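Long-range contacts in SusD homolog (Bacteroides thetaiotaomicron, PDB 3SGH), which probably binds glycans at the cell surface as the SusD-like lipoprotein partner of an outer-membrane uptake system: residues Val110-Gln114 / Leu191-Met195; Glu140-Trp144 / Asp488-Ala492. All blocks are in the same frame, centred on the assembly; numbering follows the deposited sequence.

Contact 1 of 2, residues Val110-Gln114 / Leu191-Met195; sequences VYGMQ and LKLRM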
loop_
_atom_site.group_PDB
_atom_site.type_symbol
_atom_site.label_atom_id
_atom_site.label_comp_id
_atom_site.label_asym_id
_atom_site.label_seq_id
_atom_site.Cartn_x
_atom_site.Cartn_y
_atom_site.Cartn_z
ATOM N N VAL A 110 13.858 -3.972 4.254
ATOM C CA VAL A 110 13.298 -4.187 2.936
ATOM C C VAL A 110 11.839 -3.684 2.912
ATOM O O VAL A 110 11.453 -3.043 1.948
ATOM C CB VAL A 110 13.391 -5.652 2.459
ATOM C CG1 VAL A 110 12.462 -5.878 1.196
ATOM C CG2 VAL A 110 14.882 -6.104 2.186
ATOM N N TYR A 111 11.024 -3.960 3.931
ATOM C CA TYR A 111 9.587 -3.552 3.927
ATOM C C TYR A 111 9.471 -2.029 3.765
ATOM O O TYR A 111 8.698 -1.500 2.932
ATOM C CB TYR A 111 8.811 -3.998 5.195
ATOM C CG TYR A 111 7.327 -3.893 4.933
ATOM C CD1 TYR A 111 6.608 -2.698 5.181
ATOM C CD2 TYR A 111 6.648 -4.958 4.362
ATOM C CE1 TYR A 111 5.242 -2.622 4.866
ATOM C CE2 TYR A 111 5.305 -4.885 4.066
ATOM C CZ TYR A 111 4.611 -3.724 4.324
ATOM O OH TYR A 111 3.277 -3.669 3.972
ATOM N N GLY A 112 10.291 -1.328 4.514
ATOM C CA GLY A 112 10.244 0.106 4.542
ATOM C C GLY A 112 10.757 0.702 3.257
ATOM O O GLY A 112 10.209 1.680 2.748
HETATM N N MSE A 113 11.850 0.135 2.758
HETATM C CA MSE A 113 12.498 0.692 1.596
HETATM C C MSE A 113 11.797 0.309 0.290
HETATM O O MSE A 113 11.896 1.050 -0.697
HETATM C CB MSE A 113 13.969 0.320 1.567
HETATM C CG MSE A 113 14.731 0.991 2.760
HETATM SE SE MSE A 113 14.641 2.936 2.706
HETATM C CE MSE A 113 13.846 3.271 4.416
ATOM N N GLN A 114 11.095 -0.819 0.247
ATOM C CA GLN A 114 10.310 -1.132 -0.954
ATOM C C GLN A 114 9.157 -0.144 -1.094
ATOM O O GLN A 114 8.825 0.257 -2.191
ATOM C CB GLN A 114 9.833 -2.583 -0.990
ATOM C CG GLN A 114 8.883 -3.066 0.084
ATOM C CD GLN A 114 7.425 -2.638 -0.109
ATOM O OE1 GLN A 114 6.951 -2.565 -1.226
ATOM N NE2 GLN A 114 6.729 -2.349 1.001
ATOM N N LEU A 191 5.656 -11.032 0.740
ATOM C CA LEU A 191 6.302 -9.755 0.357
ATOM C C LEU A 191 7.147 -9.922 -0.875
ATOM O O LEU A 191 7.097 -9.086 -1.815
ATOM C CB LEU A 191 7.221 -9.266 1.470
ATOM C CG LEU A 191 7.977 -7.951 1.233
ATOM C CD1 LEU A 191 7.039 -6.761 0.931
ATOM C CD2 LEU A 191 8.914 -7.643 2.427
ATOM N N LYS A 192 7.884 -11.018 -0.906
ATOM C CA LYS A 192 8.688 -11.362 -2.080
ATOM C C LYS A 192 7.776 -11.446 -3.304
ATOM O O LYS A 192 8.079 -10.895 -4.346
ATOM C CB LYS A 192 9.453 -12.654 -1.878
ATOM C CG LYS A 192 10.350 -13.053 -3.057
ATOM C CD LYS A 192 11.227 -14.258 -2.623
ATOM C CE LYS A 192 12.085 -14.771 -3.753
ATOM N NZ LYS A 192 13.037 -15.845 -3.342
ATOM N N LEU A 193 6.623 -12.085 -3.157
ATOM C CA LEU A 193 5.667 -12.183 -4.276
ATOM C C LEU A 193 5.053 -10.824 -4.664
ATOM O O LEU A 193 4.938 -10.521 -5.876
ATOM C CB LEU A 193 4.578 -13.199 -3.958
ATOM C CG LEU A 193 3.534 -13.464 -5.017
ATOM C CD1 LEU A 193 4.219 -13.936 -6.305
ATOM C CD2 LEU A 193 2.541 -14.528 -4.506
ATOM N N ARG A 194 4.714 -10.004 -3.673
ATOM C CA ARG A 194 4.234 -8.607 -3.935
ATOM C C ARG A 194 5.241 -7.823 -4.765
ATOM O O ARG A 194 4.903 -7.191 -5.800
ATOM C CB ARG A 194 3.994 -7.853 -2.645
ATOM C CG ARG A 194 3.567 -6.403 -2.878
ATOM C CD ARG A 194 3.641 -5.588 -1.578
ATOM N NE ARG A 194 2.586 -5.927 -0.639
ATOM C CZ ARG A 194 2.456 -5.353 0.574
ATOM N NH1 ARG A 194 3.339 -4.442 0.995
ATOM N NH2 ARG A 194 1.493 -5.713 1.376
HETATM N N MSE A 195 6.505 -7.886 -4.334
HETATM C CA MSE A 195 7.594 -7.206 -5.029
HETATM C C MSE A 195 7.782 -7.705 -6.464
HETATM O O MSE A 195 7.942 -6.889 -7.419
HETATM C CB MSE A 195 8.893 -7.305 -4.188
HETATM C CG MSE A 195 8.710 -6.628 -2.857
HETATM SE SE MSE A 195 10.282 -6.916 -1.727
HETATM C CE MSE A 195 11.620 -6.370 -2.976
#
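Val110-Gln114 and Leu191-Met195 lie on helices 100-120 and 181-198, which run nearly parallel here, their axes 11.8 Å apart and crossing at 20°. Both helices belong to the alpha-alpha superhelix of the SusD-like fold, and the contact is buried in it. At this spacing the helix backbones do not touch, and side chains fill the gap.

Leu191 sits at the centre. Its CD1 lies 3.9 Å from Tyr111 CD2, obliquely to the ring, and also nears the CG of Gln114. The other methyl, Leu191 CD2, faces Val110 CG1 at 4.1 Å. Val110 CG1 also meets SE of Met195, a selenomethionine, at 3.8 Å. This valine methyl stands anti to the backbone N, which points it across to both Leu191 and Met195. Phe148 of helix 140-162 also packs against Met195.

On another side of Leu191 the contact becomes polar. Arg194 is extended up to its bend at chi3 (-73°), and this brings the guanidinium to the end of the tyrosine. Arg194 NH1 donates to Tyr111 OH at 3.1 Å in a nearly straight bond, close to the guanidinium plane. The ring and guanidinium planes are 62° apart, so the two groups do not stack. The stronger partner of Arg194 is Glu321, whose carboxylate forms a salt bridge with NE. This second bond probably helps fix the rotation of the guanidinium.

Gln114 folds back on its own helix. Its amide NE2 lies 4.0 Å above the centre of the Tyr111 ring. Gln114 NE2 also donates to Tyr111 O at 2.9 Å, meeting a lone pair in the carbonyl plane, but the bond is well bent and Tyr111 O lies tilted from the amide plane.

Contact 2 of 2, residues Glu140-Trp144 / Asp488-Ala492; sequences EQTVW and DLWWA
An aromatic cluster of Trp144, Trp490 and Trp491 joins the first turn of helix 140-162 to a type I beta turn, Leu489-Ala492, near the C terminus of this SusD-like fold. The turn is closed by its own bond from Ala492 N to Leu489 O.

Glu140 anchors the turn. Glu140 OE1 accepts the backbone N-H of Trp490, with 2.9 Å between OE1 and Trp490 N, in an almost straight bond (174°) that arrives from above the carboxylate plane. The two side chains run alongside in opposite senses, and Glu140 CB rests against Trp490 CB.

Trp490 has CG anti to its own backbone N, and this lays the indole over the start of the helix. One face covers the backbone at Glu140 and Gln141. Gln141 CA makes a CH-pi contact, 3.9 Å from the centroid of the Trp490 six-membered ring and nearly on the ring normal. Gln141 CB touches CZ2 of the same ring, while the amide NE2 bonds to Glu203.

Trp144 meets both turn tryptophans. Its five-membered ring is tilted 28° from the six-membered ring of Trp490 and displaced so far that little of either ring is covered. The same ring of Trp144 stands oblique to the five-membered ring of Trp491, at 78°. Trp491 also packs on Ala427, Arg430 and Arg431 of helix 424-432, so the cluster reaches a third part of the fold.

Two waters complete the polar side. One donates to Glu140 OE2 and to Asp488 O, linking the carboxylate to the residue before the turn. The other donates to Glu140 OE1 at 2.7 Å, so that this oxygen takes two bonds. The same water accepts from Trp144 NE1 at 3.0 Å and, weakly, from Trp491 NE1.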
loop_
_atom_site.group_PDB
_atom_site.type_symbol
_atom_site.label_atom_id
_atom_site.label_comp_id
_atom_site.label_asym_id
_atom_site.label_seq_id
_atom_site.Cartn_x
_atom_site.Cartn_y
_atom_site.Cartn_z
ATOM N N GLU A 140 16.769 2.267 -9.761
ATOM C CA GLU A 140 15.678 1.434 -9.323
ATOM C C GLU A 140 15.959 -0.046 -9.596
ATOM O O GLU A 140 15.759 -0.873 -8.725
ATOM C CB GLU A 140 14.374 1.898 -9.936
ATOM C CG GLU A 140 13.920 3.275 -9.384
ATOM C CD GLU A 140 12.831 3.891 -10.240
ATOM O OE1 GLU A 140 11.673 3.474 -10.039
ATOM O OE2 GLU A 140 13.119 4.767 -11.114
ATOM N N GLN A 141 16.494 -0.398 -10.762
ATOM C CA GLN A 141 16.846 -1.806 -10.954
ATOM C C GLN A 141 17.748 -2.320 -9.823
ATOM O O GLN A 141 17.534 -3.420 -9.286
ATOM C CB GLN A 141 17.481 -2.073 -12.337
ATOM C CG GLN A 141 17.787 -3.525 -12.519
ATOM C CD GLN A 141 18.669 -3.768 -13.708
ATOM O OE1 GLN A 141 19.701 -3.106 -13.872
ATOM N NE2 GLN A 141 18.284 -4.714 -14.543
ATOM N N THR A 142 18.733 -1.520 -9.440
ATOM C CA THR A 142 19.739 -1.977 -8.493
ATOM C C THR A 142 19.135 -2.167 -7.129
ATOM O O THR A 142 19.389 -3.177 -6.472
ATOM C CB THR A 142 20.930 -0.968 -8.438
ATOM O OG1 THR A 142 21.608 -1.005 -9.714
ATOM C CG2 THR A 142 21.907 -1.330 -7.341
ATOM N N VAL A 143 18.322 -1.207 -6.693
ATOM C CA VAL A 143 17.715 -1.330 -5.348
ATOM C C VAL A 143 16.689 -2.460 -5.300
ATOM O O VAL A 143 16.664 -3.194 -4.345
ATOM C CB VAL A 143 17.150 0.001 -4.767
ATOM C CG1 VAL A 143 15.972 0.560 -5.568
ATOM C CG2 VAL A 143 16.790 -0.198 -3.321
ATOM N N TRP A 144 15.866 -2.633 -6.328
ATOM C CA TRP A 144 14.928 -3.750 -6.308
ATOM C C TRP A 144 15.677 -5.082 -6.225
ATOM O O TRP A 144 15.335 -5.944 -5.423
ATOM C CB TRP A 144 13.987 -3.673 -7.509
ATOM C CG TRP A 144 12.865 -2.652 -7.273
ATOM C CD1 TRP A 144 12.835 -1.364 -7.708
ATOM C CD2 TRP A 144 11.670 -2.827 -6.487
ATOM N NE1 TRP A 144 11.711 -0.748 -7.305
ATOM C CE2 TRP A 144 10.977 -1.597 -6.522
ATOM C CE3 TRP A 144 11.127 -3.893 -5.783
ATOM C CZ2 TRP A 144 9.745 -1.416 -5.893
ATOM C CZ3 TRP A 144 9.917 -3.702 -5.111
ATOM C CH2 TRP A 144 9.255 -2.474 -5.161
ATOM N N ASP A 488 7.462 8.922 -14.384
ATOM C CA ASP A 488 7.209 7.536 -14.097
ATOM C C ASP A 488 8.394 6.819 -13.467
ATOM O O ASP A 488 9.553 7.021 -13.829
ATOM C CB ASP A 488 6.721 6.814 -15.347
ATOM C CG ASP A 488 5.187 6.879 -15.510
ATOM O OD1 ASP A 488 4.439 6.532 -14.552
ATOM O OD2 ASP A 488 4.743 7.283 -16.630
ATOM N N LEU A 489 8.045 5.957 -12.515
ATOM C CA LEU A 489 8.974 4.996 -11.957
ATOM C C LEU A 489 9.313 3.842 -12.923
ATOM O O LEU A 489 8.600 3.569 -13.884
ATOM C CB LEU A 489 8.421 4.481 -10.641
ATOM C CG LEU A 489 8.234 5.569 -9.584
ATOM C CD1 LEU A 489 7.834 4.978 -8.239
ATOM C CD2 LEU A 489 9.517 6.430 -9.407
ATOM N N TRP A 490 10.377 3.117 -12.585
ATOM C CA TRP A 490 11.004 2.159 -13.493
ATOM C C TRP A 490 10.023 1.014 -13.847
ATOM O O TRP A 490 9.978 0.523 -14.992
ATOM C CB TRP A 490 12.249 1.627 -12.789
ATOM C CG TRP A 490 12.919 0.467 -13.379
ATOM C CD1 TRP A 490 13.666 0.436 -14.542
ATOM C CD2 TRP A 490 13.052 -0.831 -12.787
ATOM N NE1 TRP A 490 14.208 -0.828 -14.705
ATOM C CE2 TRP A 490 13.826 -1.613 -13.653
ATOM C CE3 TRP A 490 12.568 -1.407 -11.624
ATOM C CZ2 TRP A 490 14.122 -2.964 -13.387
ATOM C CZ3 TRP A 490 12.862 -2.745 -11.366
ATOM C CH2 TRP A 490 13.614 -3.498 -12.240
ATOM N N TRP A 491 9.244 0.616 -12.853
ATOM C CA TRP A 491 8.294 -0.481 -12.961
ATOM C C TRP A 491 6.905 -0.035 -13.403
ATOM O O TRP A 491 6.069 -0.892 -13.695
ATOM C CB TRP A 491 8.160 -1.220 -11.628
ATOM C CG TRP A 491 7.873 -0.299 -10.453
ATOM C CD1 TRP A 491 8.778 0.234 -9.606
ATOM C CD2 TRP A 491 6.579 0.202 -10.026
ATOM N NE1 TRP A 491 8.145 1.036 -8.660
ATOM C CE2 TRP A 491 6.800 1.014 -8.890
ATOM C CE3 TRP A 491 5.268 0.005 -10.462
ATOM C CZ2 TRP A 491 5.767 1.677 -8.233
ATOM C CZ3 TRP A 491 4.227 0.644 -9.790
ATOM C CH2 TRP A 491 4.480 1.483 -8.704
ATOM N N ALA A 492 6.657 1.276 -13.478
ATOM C CA ALA A 492 5.302 1.775 -13.798
ATOM C C ALA A 492 5.078 1.709 -15.289
ATOM O O ALA A 492 6.031 1.786 -16.067
ATOM C CB ALA A 492 5.131 3.227 -13.331
HETATM O O HOH W 1 10.859 2.085 -7.915
HETATM O O HOH W 2 12.132 6.169 -13.131
#

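From the N terminus, helix 100-120 supplies the first half of contact 1, and the next helix, 140-162, opens contact 2. Helix 181-198 then closes contact 1 over a loop of 76 residues, more than half of it helical. Contact 2 closes much later, when the chain returns at 488-492 after 343 residues. The segments alternate, so the two contacts cross rather than nest. Their centres are 13 Å apart, and they touch directly: Met195 CE lies 3.8 Å from Trp144 CE3. Together they tie three helices of the superhelix to the C-terminal loop, with helix 140-162 packed against both halves of contact 1.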